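Local coordinates for protein Alpha/beta fold hydrolase (Pseudomonas aeruginosa, PDB 6I8W) that is a membrane phospholipase A of the alpha/beta-hydrolase fold that degrades membrane phospholipids and acts as a bacterial virulence factor, at residues H69-D74 / A223-I228; L131-N136 / H141-Y146; I160-V165 / E267-L272; L184-R187 / D191-K194. All coordinates share one frame; numbering follows the deposited sequence.

Contact 1. Residues H69-D74 / A223-I228. With MYR (myristic acid), chain C.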
loop_
_atom_site.group_PDB
_atom_site.type_symbol
_atom_site.label_atom_id
_atom_site.label_comp_id
_atom_site.label_asym_id
_atom_site.label_seq_id
_atom_site.Cartn_x
_atom_site.Cartn_y
_atom_site.Cartn_z
ATOM N N HIS A 69 1.673 0.476 -2.262
ATOM C CA HIS A 69 0.904 0.459 -1.020
ATOM C C HIS A 69 0.922 1.820 -0.291
ATOM O O HIS A 69 1.690 2.731 -0.639
ATOM C CB HIS A 69 1.475 -0.621 -0.102
ATOM C CG HIS A 69 2.863 -0.306 0.358
ATOM N ND1 HIS A 69 3.115 0.612 1.359
ATOM C CD2 HIS A 69 4.076 -0.723 -0.082
ATOM C CE1 HIS A 69 4.421 0.723 1.539
ATOM N NE2 HIS A 69 5.033 -0.078 0.677
ATOM N N GLY A 70 0.116 1.931 0.763
ATOM C CA GLY A 70 0.024 3.170 1.508
ATOM C C GLY A 70 0.825 3.175 2.798
ATOM O O GLY A 70 1.654 2.302 3.031
ATOM N N PHE A 71 0.576 4.182 3.629
ATOM C CA PHE A 71 1.329 4.391 4.857
ATOM C C PHE A 71 1.197 3.203 5.813
ATOM O O PHE A 71 0.097 2.733 6.073
ATOM C CB PHE A 71 0.862 5.669 5.560
ATOM C CG PHE A 71 1.493 5.870 6.909
ATOM C CD1 PHE A 71 2.769 6.402 7.021
ATOM C CD2 PHE A 71 0.828 5.489 8.066
ATOM C CE1 PHE A 71 3.365 6.579 8.262
ATOM C CE2 PHE A 71 1.411 5.647 9.309
ATOM C CZ PHE A 71 2.685 6.200 9.415
ATOM N N GLY A 72 2.325 2.714 6.311
ATOM C CA GLY A 72 2.314 1.649 7.293
ATOM C C GLY A 72 2.005 0.284 6.710
ATOM O O GLY A 72 2.062 -0.712 7.432
ATOM N N ALA A 73 1.686 0.238 5.415
ATOM C CA ALA A 73 1.341 -1.014 4.737
ATOM C C ALA A 73 2.552 -1.626 4.027
ATOM O O ALA A 73 3.691 -1.225 4.257
ATOM C CB ALA A 73 0.174 -0.772 3.710
ATOM N N ASP A 74 2.308 -2.602 3.156
ATOM C CA ASP A 74 3.386 -3.224 2.392
ATOM C C ASP A 74 2.814 -3.908 1.151
ATOM O O ASP A 74 1.610 -3.839 0.891
ATOM C CB ASP A 74 4.191 -4.228 3.244
ATOM C CG ASP A 74 3.330 -5.357 3.831
ATOM O OD1 ASP A 74 2.448 -5.892 3.137
ATOM O OD2 ASP A 74 3.561 -5.733 4.991
ATOM N N ALA A 223 7.263 3.494 16.238
ATOM C CA ALA A 223 8.119 4.666 16.451
ATOM C C ALA A 223 8.644 5.224 15.124
ATOM O O ALA A 223 8.546 6.424 14.858
ATOM C CB ALA A 223 9.284 4.322 17.386
ATOM N N PHE A 224 9.182 4.345 14.286
ATOM C CA PHE A 224 9.651 4.744 12.969
ATOM C C PHE A 224 8.497 5.205 12.071
ATOM O O PHE A 224 8.625 6.174 11.325
ATOM C CB PHE A 224 10.410 3.599 12.309
ATOM C CG PHE A 224 11.173 4.016 11.092
ATOM C CD1 PHE A 224 12.281 4.830 11.207
ATOM C CD2 PHE A 224 10.783 3.597 9.831
ATOM C CE1 PHE A 224 12.987 5.222 10.090
ATOM C CE2 PHE A 224 11.494 3.989 8.715
ATOM C CZ PHE A 224 12.587 4.797 8.843
ATOM N N ASN A 225 7.370 4.508 12.130
ATOM C CA ASN A 225 6.220 4.934 11.342
ATOM C C ASN A 225 5.789 6.345 11.748
ATOM O O ASN A 225 5.492 7.165 10.888
ATOM C CB ASN A 225 5.045 3.963 11.491
ATOM C CG ASN A 225 5.208 2.698 10.637
ATOM O OD1 ASN A 225 6.088 2.610 9.776
ATOM N ND2 ASN A 225 4.357 1.714 10.889
ATOM N N ALA A 226 5.801 6.636 13.050
ATOM C CA ALA A 226 5.393 7.951 13.534
ATOM C C ALA A 226 6.305 9.049 12.986
ATOM O O ALA A 226 5.857 10.157 12.681
ATOM C CB ALA A 226 5.388 7.978 15.067
ATOM N N GLN A 227 7.591 8.737 12.882
ATOM C CA GLN A 227 8.575 9.687 12.357
ATOM C C GLN A 227 8.326 9.954 10.867
ATOM O O GLN A 227 8.345 11.096 10.408
ATOM C CB GLN A 227 9.992 9.150 12.587
ATOM C CG GLN A 227 11.041 9.615 11.590
ATOM C CD GLN A 227 12.427 9.062 11.916
ATOM O OE1 GLN A 227 13.331 9.077 11.075
ATOM N NE2 GLN A 227 12.595 8.563 13.141
ATOM N N ILE A 228 8.070 8.894 10.113
ATOM C CA ILE A 228 7.715 9.056 8.711
ATOM C C ILE A 228 6.426 9.867 8.574
ATOM O O ILE A 228 6.338 10.753 7.726
ATOM C CB ILE A 228 7.550 7.703 7.997
ATOM C CG1 ILE A 228 8.907 7.018 7.832
ATOM C CG2 ILE A 228 6.920 7.896 6.611
ATOM C CD1 ILE A 228 8.807 5.657 7.148
HETATM C C1 MYR C . -3.286 2.030 4.915
HETATM O O1 MYR C . -3.130 1.993 3.672
HETATM O O2 MYR C . -3.274 3.103 5.559
HETATM C C2 MYR C . -3.586 0.740 5.654
HETATM C C3 MYR C . -3.579 -0.438 4.680
HETATM C C4 MYR C . -4.200 -1.686 5.300
HETATM C C5 MYR C . -3.348 -2.247 6.427
HETATM C C6 MYR C . -3.881 -3.613 6.843
HETATM C C7 MYR C . -2.859 -4.720 6.600
HETATM C C8 MYR C . -3.533 -5.969 6.039
HETATM C C9 MYR C . -2.958 -7.253 6.635
HETATM C C10 MYR C . -2.119 -8.002 5.608
HETATM C C11 MYR C . -1.803 -9.425 6.055
HETATM C C12 MYR C . -0.661 -10.002 5.226
HETATM C C13 MYR C . -0.791 -11.512 5.099
HETATM C C14 MYR C . -0.446 -11.949 3.693
HETATM O O HOH W 1 3.661 -1.097 9.691
#
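The phenyl ring of Phe71 meets helix 208-234 with its rim. Its CZ lies 3.3 Å from the backbone O of Asn225, which sits in the plane of the ring, so the carbonyl oxygen looks at the ring's C-H edge. Ile228 touches the same edge, its CG2 4.1 Å from Phe71 CE1. With CG anti to the backbone N (chi1 174°), the phenyl is swung out of its loop to the helix surface, where Phe229 packs against it edge-to-face. The Asn225 amide is turned 57° from the phenyl plane and lies alongside Gly72. There one water molecule joins the two segments, donating to Gly72 O and accepting from Asn225 ND2 at 3.1 Å. Residues 69-74 follow strand 64-68, a place where alpha/beta-hydrolases commonly carry their oxyanion-hole loop, and here they form a type II beta turn from Gly70 to Ala73. Gly70 O is gripped twice. Ala73 N donates to it, as does His69 ND1, 2.8 Å from Gly70 O and with the acceptor in its ring plane. The His69 NE2 end is held by the backbone N of Leu96, which fixes the imidazole's rotation. Myristic acid lies beside this turn, with its C3 3.9 Å from Ala73 CB.

Contact 2. Residues L131-N136 / H141-Y146; sequences LHLAGN and HIAALY
Apolar contacts carry the meeting of Leu133 with Tyr146. CD1 of Leu133 comes within 3.7 Å of Tyr146 CD2, while its CD2 branch reaches the same ring carbon at 3.8 Å, so both methyls lie on the same side of the ring, next to each other along its CG-CD2-CE2 border. The side chains cross at about a right angle, and the methyls approach the ring obliquely. With CG anti to the backbone N (chi1 -172°), the phenol of Tyr146 runs back along the strand toward Leu131, whose CD1 lies a looser 4.5 Å from Tyr146 CZ.

Contacts with backbone form a second group. Leu133 CD1 also rests 3.6 Å from the carbonyl O of Ala143. Farther along, Gly135 N faces Ala143 CB at 4.4 Å; the absence of a side chain on Gly135 lets the axes of the two segments come to 7.2 Å, with their N-to-C directions 150° apart.

The polar end of Tyr146 is satisfied elsewhere, its OH being hydrogen-bonded to Gln153 OE1.

This is the first half of a beta-alpha-beta unit, and the turn joining strand to helix fits the nucleophile elbow of the fold, with Ser137 the probable nucleophile. Because the interface itself is apolar, shape and close backbone approach, rather than directed bonds between the segments, set how the helix lies on the sheet.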
loop_
_atom_site.group_PDB
_atom_site.type_symbol
_atom_site.label_atom_id
_atom_site.label_comp_id
_atom_site.label_asym_id
_atom_site.label_seq_id
_atom_site.Cartn_x
_atom_site.Cartn_y
_atom_site.Cartn_z
ATOM N N LEU A 131 4.640 1.712 -18.081
ATOM C CA LEU A 131 3.870 0.940 -17.116
ATOM C C LEU A 131 2.578 1.606 -16.721
ATOM O O LEU A 131 2.418 2.812 -16.893
ATOM C CB LEU A 131 4.706 0.671 -15.847
ATOM C CG LEU A 131 5.501 1.772 -15.131
ATOM C CD1 LEU A 131 4.700 3.000 -14.774
ATOM C CD2 LEU A 131 6.140 1.210 -13.870
ATOM N N HIS A 132 1.652 0.797 -16.210
ATOM C CA HIS A 132 0.470 1.308 -15.544
ATOM C C HIS A 132 0.800 1.424 -14.070
ATOM O O HIS A 132 1.450 0.545 -13.514
ATOM C CB HIS A 132 -0.722 0.380 -15.735
ATOM C CG HIS A 132 -1.047 0.110 -17.168
ATOM N ND1 HIS A 132 -1.998 0.828 -17.860
ATOM C CD2 HIS A 132 -0.527 -0.780 -18.047
ATOM C CE1 HIS A 132 -2.071 0.371 -19.102
ATOM N NE2 HIS A 132 -1.188 -0.603 -19.240
ATOM N N LEU A 133 0.352 2.504 -13.447
ATOM C CA LEU A 133 0.571 2.726 -12.022
ATOM C C LEU A 133 -0.734 2.614 -11.277
ATOM O O LEU A 133 -1.749 3.126 -11.745
ATOM C CB LEU A 133 1.153 4.127 -11.771
ATOM C CG LEU A 133 2.593 4.457 -12.120
ATOM C CD1 LEU A 133 2.827 5.958 -11.905
ATOM C CD2 LEU A 133 3.506 3.622 -11.224
ATOM N N ALA A 134 -0.709 1.986 -10.107
ATOM C CA ALA A 134 -1.836 2.053 -9.184
ATOM C C ALA A 134 -1.306 2.260 -7.771
ATOM O O ALA A 134 -0.352 1.614 -7.368
ATOM C CB ALA A 134 -2.697 0.787 -9.249
ATOM N N GLY A 135 -1.917 3.168 -7.025
ATOM C CA GLY A 135 -1.460 3.430 -5.679
ATOM C C GLY A 135 -2.603 3.674 -4.726
ATOM O O GLY A 135 -3.588 4.333 -5.073
ATOM N N ASN A 136 -2.461 3.153 -3.513
ATOM C CA ASN A 136 -3.441 3.383 -2.464
ATOM C C ASN A 136 -2.935 4.381 -1.414
ATOM O O ASN A 136 -1.826 4.239 -0.890
ATOM C CB ASN A 136 -3.803 2.052 -1.798
ATOM C CG ASN A 136 -4.632 2.224 -0.530
ATOM O OD1 ASN A 136 -4.180 1.889 0.561
ATOM N ND2 ASN A 136 -5.855 2.729 -0.675
ATOM N N HIS A 141 -0.669 9.029 -3.581
ATOM C CA HIS A 141 -0.062 10.360 -3.573
ATOM C C HIS A 141 1.251 10.313 -4.368
ATOM O O HIS A 141 1.507 11.149 -5.239
ATOM C CB HIS A 141 0.173 10.827 -2.128
ATOM C CG HIS A 141 0.487 12.288 -1.995
ATOM N ND1 HIS A 141 0.584 12.919 -0.771
ATOM C CD2 HIS A 141 0.713 13.242 -2.928
ATOM C CE1 HIS A 141 0.860 14.201 -0.958
ATOM N NE2 HIS A 141 0.948 14.421 -2.257
ATOM N N ILE A 142 2.058 9.302 -4.067
ATOM C CA ILE A 142 3.322 9.036 -4.753
ATOM C C ILE A 142 3.131 8.714 -6.250
ATOM O O ILE A 142 3.857 9.224 -7.103
ATOM C CB ILE A 142 4.052 7.857 -4.064
ATOM C CG1 ILE A 142 4.564 8.283 -2.674
ATOM C CG2 ILE A 142 5.178 7.309 -4.944
ATOM C CD1 ILE A 142 4.893 7.084 -1.757
ATOM N N ALA A 143 2.160 7.858 -6.562
ATOM C CA ALA A 143 1.888 7.485 -7.955
ATOM C C ALA A 143 1.488 8.697 -8.790
ATOM O O ALA A 143 1.881 8.828 -9.945
ATOM C CB ALA A 143 0.790 6.439 -8.030
ATOM N N ALA A 144 0.673 9.572 -8.214
ATOM C CA ALA A 144 0.247 10.759 -8.950
ATOM C C ALA A 144 1.452 11.633 -9.306
ATOM O O ALA A 144 1.530 12.155 -10.416
ATOM C CB ALA A 144 -0.774 11.554 -8.151
ATOM N N LEU A 145 2.407 11.768 -8.385
ATOM C CA LEU A 145 3.585 12.601 -8.661
ATOM C C LEU A 145 4.481 11.974 -9.730
ATOM O O LEU A 145 5.037 12.676 -10.569
ATOM C CB LEU A 145 4.394 12.861 -7.388
ATOM C CG LEU A 145 3.719 13.794 -6.387
ATOM C CD1 LEU A 145 4.553 13.881 -5.112
ATOM C CD2 LEU A 145 3.478 15.179 -6.997
ATOM N N TYR A 146 4.626 10.656 -9.685
ATOM C CA TYR A 146 5.351 9.930 -10.722
ATOM C C TYR A 146 4.729 10.243 -12.091
ATOM O O TYR A 146 5.436 10.616 -13.035
ATOM C CB TYR A 146 5.315 8.423 -10.406
ATOM C CG TYR A 146 6.160 7.481 -11.258
ATOM C CD1 TYR A 146 6.729 7.877 -12.460
ATOM C CD2 TYR A 146 6.354 6.166 -10.856
ATOM C CE1 TYR A 146 7.482 6.989 -13.228
ATOM C CE2 TYR A 146 7.104 5.281 -11.608
ATOM C CZ TYR A 146 7.658 5.692 -12.795
ATOM O OH TYR A 146 8.400 4.794 -13.534
#

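Contact 3. Residues I160-V165 / E267-L272; sequences IDNAGV and EVMRPL. With CO2 (carbon dioxide), chain G.
Asn162 ND2 donates to the carbonyl O of Ala163 at 3.1 Å and also makes a weak hydrogen bond to the sulfur of Met269, 3.5 Å from ND2 to SD. The first bond is bent, 143° at the hydrogen, and its donor stands well above the carbonyl plane instead of on a lone pair. A chi1 of 62° places the amide between the backbone N and the carbonyl carbon of Asn162, folded over its own loop while still facing Met269. The two side chains come from opposite directions. Met269 is bent at chi3 (-72°), and its methyl ends at the oxygen end of the amide, with CE 3.4 Å from Asn162 OD1. That oxygen is buried by the contact and has no hydrogen-bond partner in the model.

In the alpha/beta-hydrolase fold, residues 160-165 form the loop leaving strand 154-160, and helix 265-269 comes after strand 250-255. Trp254 and Leu252 of that strand lie against Met269, and Trp254 also touches Asn162, so the contact spans the ends of neighbouring strands.

Val165 supplies the remaining apolar part. The Val165 side chain crosses that of Met269 at about a right angle, Val165 CG1 lying 3.7 Å from Met269 CG. The Val165 and Val268 side chains reach toward each other, with Val165 CB 3.9 Å and Val165 CG1 4.0 Å from Val268 CG1. A carbon dioxide molecule lies beside Pro271 and Leu272, its O2 3.4 Å from the backbone O of Leu272.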
loop_
_atom_site.group_PDB
_atom_site.type_symbol
_atom_site.label_atom_id
_atom_site.label_comp_id
_atom_site.label_asym_id
_atom_site.label_seq_id
_atom_site.Cartn_x
_atom_site.Cartn_y
_atom_site.Cartn_z
ATOM N N ILE A 160 -6.295 4.981 -5.806
ATOM C CA ILE A 160 -7.251 4.263 -4.989
ATOM C C ILE A 160 -7.258 4.881 -3.597
ATOM O O ILE A 160 -6.374 4.589 -2.787
ATOM C CB ILE A 160 -6.898 2.755 -4.941
ATOM C CG1 ILE A 160 -6.899 2.191 -6.379
ATOM C CG2 ILE A 160 -7.877 1.982 -4.029
ATOM C CD1 ILE A 160 -6.419 0.746 -6.501
ATOM N N ASP A 161 -8.238 5.745 -3.335
ATOM C CA ASP A 161 -8.290 6.460 -2.059
ATOM C C ASP A 161 -6.941 7.123 -1.764
ATOM O O ASP A 161 -6.360 6.908 -0.704
ATOM C CB ASP A 161 -8.670 5.501 -0.915
ATOM C CG ASP A 161 -9.988 4.779 -1.173
ATOM O OD1 ASP A 161 -10.033 3.959 -2.122
ATOM O OD2 ASP A 161 -10.976 5.015 -0.434
ATOM N N ASN A 162 -6.442 7.912 -2.706
ATOM C CA ASN A 162 -5.122 8.529 -2.574
ATOM C C ASN A 162 -5.108 9.715 -1.621
ATOM O O ASN A 162 -6.102 10.419 -1.505
ATOM C CB ASN A 162 -4.626 9.002 -3.937
ATOM C CG ASN A 162 -5.523 10.068 -4.533
ATOM O OD1 ASN A 162 -6.647 9.788 -4.956
ATOM N ND2 ASN A 162 -5.030 11.294 -4.586
ATOM N N ALA A 163 -3.968 9.945 -0.978
ATOM C CA ALA A 163 -3.726 11.191 -0.258
ATOM C C ALA A 163 -3.294 12.265 -1.248
ATOM O O ALA A 163 -2.998 11.957 -2.401
ATOM C CB ALA A 163 -2.658 10.990 0.838
ATOM N N GLY A 164 -3.249 13.521 -0.808
ATOM C CA GLY A 164 -2.702 14.574 -1.645
ATOM C C GLY A 164 -3.608 15.740 -2.015
ATOM O O GLY A 164 -3.140 16.716 -2.601
ATOM N N VAL A 165 -4.897 15.662 -1.689
ATOM C CA VAL A 165 -5.756 16.828 -1.856
ATOM C C VAL A 165 -6.471 17.186 -0.563
ATOM O O VAL A 165 -6.545 16.383 0.363
ATOM C CB VAL A 165 -6.819 16.625 -2.971
ATOM C CG1 VAL A 165 -6.145 16.373 -4.307
ATOM C CG2 VAL A 165 -7.752 15.477 -2.617
ATOM N N GLU A 267 -14.186 15.134 -6.050
ATOM C CA GLU A 267 -14.684 16.392 -6.610
ATOM C C GLU A 267 -13.564 17.421 -6.771
ATOM O O GLU A 267 -13.626 18.278 -7.641
ATOM C CB GLU A 267 -15.818 16.960 -5.748
ATOM C CG GLU A 267 -16.893 15.941 -5.367
ATOM C CD GLU A 267 -17.603 15.337 -6.579
ATOM O OE1 GLU A 267 -17.645 15.983 -7.650
ATOM O OE2 GLU A 267 -18.129 14.210 -6.459
ATOM N N VAL A 268 -12.530 17.331 -5.941
ATOM C CA VAL A 268 -11.374 18.206 -6.104
ATOM C C VAL A 268 -10.588 17.791 -7.350
ATOM O O VAL A 268 -10.182 18.631 -8.140
ATOM C CB VAL A 268 -10.445 18.169 -4.873
ATOM C CG1 VAL A 268 -9.127 18.880 -5.163
ATOM C CG2 VAL A 268 -11.141 18.779 -3.660
ATOM N N MET A 269 -10.390 16.488 -7.529
ATOM C CA MET A 269 -9.476 15.990 -8.551
ATOM C C MET A 269 -10.060 15.925 -9.955
ATOM O O MET A 269 -9.350 16.103 -10.948
ATOM C CB MET A 269 -8.973 14.600 -8.151
ATOM C CG MET A 269 -8.089 14.626 -6.914
ATOM S SD MET A 269 -7.398 12.991 -6.593
ATOM C CE MET A 269 -8.845 12.108 -6.017
ATOM N N ARG A 270 -11.341 15.595 -10.034
ATOM C CA ARG A 270 -11.987 15.380 -11.322
ATOM C C ARG A 270 -11.816 16.563 -12.306
ATOM O O ARG A 270 -11.337 16.345 -13.420
ATOM C CB ARG A 270 -13.458 15.044 -11.088
ATOM C CG ARG A 270 -14.131 14.359 -12.218
ATOM C CD ARG A 270 -15.458 13.818 -11.739
ATOM N NE ARG A 270 -16.469 13.927 -12.774
ATOM C CZ ARG A 270 -17.765 14.063 -12.534
ATOM N NH1 ARG A 270 -18.214 14.110 -11.282
ATOM N NH2 ARG A 270 -18.609 14.159 -13.547
ATOM N N PRO A 271 -12.157 17.813 -11.894
ATOM C CA PRO A 271 -11.970 18.967 -12.794
ATOM C C PRO A 271 -10.518 19.230 -13.186
ATOM O O PRO A 271 -10.266 19.942 -14.157
ATOM C CB PRO A 271 -12.481 20.162 -11.971
ATOM C CG PRO A 271 -13.274 19.590 -10.875
ATOM C CD PRO A 271 -12.676 18.246 -10.584
ATOM N N LEU A 272 -9.578 18.721 -12.395
ATOM C CA LEU A 272 -8.165 19.040 -12.588
ATOM C C LEU A 272 -7.459 18.031 -13.489
ATOM O O LEU A 272 -6.323 18.261 -13.896
ATOM C CB LEU A 272 -7.447 19.129 -11.228
ATOM C CG LEU A 272 -7.990 20.136 -10.208
ATOM C CD1 LEU A 272 -7.277 19.986 -8.875
ATOM C CD2 LEU A 272 -7.862 21.574 -10.715
HETATM C C CO2 G . -7.852 19.910 -17.197
HETATM O O1 CO2 G . -8.555 19.489 -17.979
HETATM O O2 CO2 G . -7.150 20.334 -16.415
#

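Contact 4. Residues L184-R187 / D191-K194; sequences LVVR and DFQK
Val186 presses its CG1 methyl onto Asp191 and Phe192, and this is the tight part of the contact. Val186 CG1 is 3.5 Å from the backbone N of Phe192. The distance from Val186 CG1 to Asp191 C is 3.7 Å, so the methyl rests on the peptide that links the two residues. Chi1 of -177° sets that branch anti to the backbone N of Val186, where it also reaches Asp191 CB at 3.8 Å and Phe192 CB at 4.0 Å. The other branch, CG2, lies near the edge of the Phe192 ring. Leu195 and Ala218 also touch Val186, burying it among the helices.

Toward solvent the fit is looser. The carboxylate of Asp191 stays 4.0 Å from Arg187 N, measured from its OD2, and the Arg187 side chain leads off from it. Its guanidinium instead turns one face to Val185 CG1, within its own segment, and lies against Ala226 of helix 208-234.

Phe192 touches Leu214 of that helix, and its side chain lies about 5 Å from the bound myristic acid. The loop and the helix that follows it thus lie within the insertion between strands 154-160 and 250-255, the position of the lid or cap region in many alpha/beta-hydrolases.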
loop_
_atom_site.group_PDB
_atom_site.type_symbol
_atom_site.label_atom_id
_atom_site.label_comp_id
_atom_site.label_asym_id
_atom_site.label_seq_id
_atom_site.Cartn_x
_atom_site.Cartn_y
_atom_site.Cartn_z
ATOM N N LEU A 184 -3.440 5.278 12.606
ATOM C CA LEU A 184 -2.544 4.613 11.657
ATOM C C LEU A 184 -1.212 4.240 12.297
ATOM O O LEU A 184 -0.443 3.470 11.730
ATOM C CB LEU A 184 -2.302 5.487 10.422
ATOM C CG LEU A 184 -3.542 5.934 9.628
ATOM C CD1 LEU A 184 -3.134 6.689 8.364
ATOM C CD2 LEU A 184 -4.447 4.767 9.281
ATOM N N VAL A 185 -0.940 4.792 13.477
ATOM C CA VAL A 185 0.263 4.453 14.219
ATOM C C VAL A 185 -0.147 3.644 15.447
ATOM O O VAL A 185 -0.782 4.161 16.359
ATOM C CB VAL A 185 1.056 5.708 14.655
ATOM C CG1 VAL A 185 2.240 5.297 15.498
ATOM C CG2 VAL A 185 1.533 6.490 13.434
ATOM N N VAL A 186 0.212 2.368 15.450
ATOM C CA VAL A 186 -0.254 1.422 16.456
ATOM C C VAL A 186 0.747 1.325 17.610
ATOM O O VAL A 186 1.771 0.651 17.491
ATOM C CB VAL A 186 -0.481 0.033 15.822
ATOM C CG1 VAL A 186 -1.038 -0.938 16.833
ATOM C CG2 VAL A 186 -1.423 0.154 14.625
ATOM N N ARG A 187 0.446 2.006 18.719
ATOM C CA ARG A 187 1.363 2.090 19.864
ATOM C C ARG A 187 1.267 0.887 20.803
ATOM O O ARG A 187 2.265 0.456 21.392
ATOM C CB ARG A 187 1.091 3.363 20.671
ATOM C CG ARG A 187 1.097 4.640 19.856
ATOM C CD ARG A 187 2.496 5.036 19.468
ATOM N NE ARG A 187 2.548 6.392 18.935
ATOM C CZ ARG A 187 3.679 7.053 18.701
ATOM N NH1 ARG A 187 4.850 6.479 18.961
ATOM N NH2 ARG A 187 3.641 8.286 18.212
ATOM N N ASP A 191 -4.437 -1.536 19.909
ATOM C CA ASP A 191 -4.730 -0.505 18.910
ATOM C C ASP A 191 -4.703 -1.082 17.501
ATOM O O ASP A 191 -5.092 -0.411 16.543
ATOM C CB ASP A 191 -3.737 0.660 19.002
ATOM C CG ASP A 191 -3.984 1.555 20.216
ATOM O OD1 ASP A 191 -4.984 1.335 20.935
ATOM O OD2 ASP A 191 -3.171 2.485 20.444
ATOM N N PHE A 192 -4.245 -2.321 17.356
ATOM C CA PHE A 192 -4.201 -2.903 16.024
ATOM C C PHE A 192 -5.615 -3.231 15.557
ATOM O O PHE A 192 -5.961 -2.941 14.421
ATOM C CB PHE A 192 -3.320 -4.150 15.959
ATOM C CG PHE A 192 -3.173 -4.695 14.556
ATOM C CD1 PHE A 192 -2.503 -3.966 13.586
ATOM C CD2 PHE A 192 -3.729 -5.917 14.206
ATOM C CE1 PHE A 192 -2.379 -4.448 12.276
ATOM C CE2 PHE A 192 -3.606 -6.413 12.910
ATOM C CZ PHE A 192 -2.934 -5.672 11.938
ATOM N N GLN A 193 -6.435 -3.816 16.430
ATOM C CA GLN A 193 -7.833 -4.068 16.066
ATOM C C GLN A 193 -8.528 -2.753 15.764
ATOM O O GLN A 193 -9.396 -2.690 14.901
ATOM C CB GLN A 193 -8.601 -4.806 17.173
ATOM C CG GLN A 193 -10.054 -5.157 16.756
ATOM C CD GLN A 193 -10.113 -6.076 15.547
ATOM O OE1 GLN A 193 -9.565 -7.170 15.576
ATOM N NE2 GLN A 193 -10.779 -5.637 14.476
ATOM N N LYS A 194 -8.125 -1.700 16.472
ATOM C CA LYS A 194 -8.677 -0.372 16.248
ATOM C C LYS A 194 -8.341 0.129 14.843
ATOM O O LYS A 194 -9.180 0.743 14.173
ATOM C CB LYS A 194 -8.153 0.600 17.307
ATOM C CG LYS A 194 -8.645 2.022 17.150
#

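Overall arrangement
All four contacts belong to one alpha/beta-hydrolase fold. Contacts 2 and 3 touch, their centres 12 Å apart, and are joined by the pairing of strands 131-136 and 154-160, where Gly135 O meets Ile160 N at 2.9 Å. Contacts 1 and 4, also 12 Å apart between centres, meet at helix 208-234, which carries one segment of contact 1 and packs against contact 4; Phe71 lies against Leu184 and Val185. Contacts 2 and 4 lie on opposite sides of the chain's centre, their centres 26 Å apart. Along the chain, contacts 2 and 4 are nested within the loop closed by contact 1, whereas contacts 1 and 3 interleave. Contact 1 thus joins the loop after strand 64-68 to a helix of the insertion, close to the bound myristic acid.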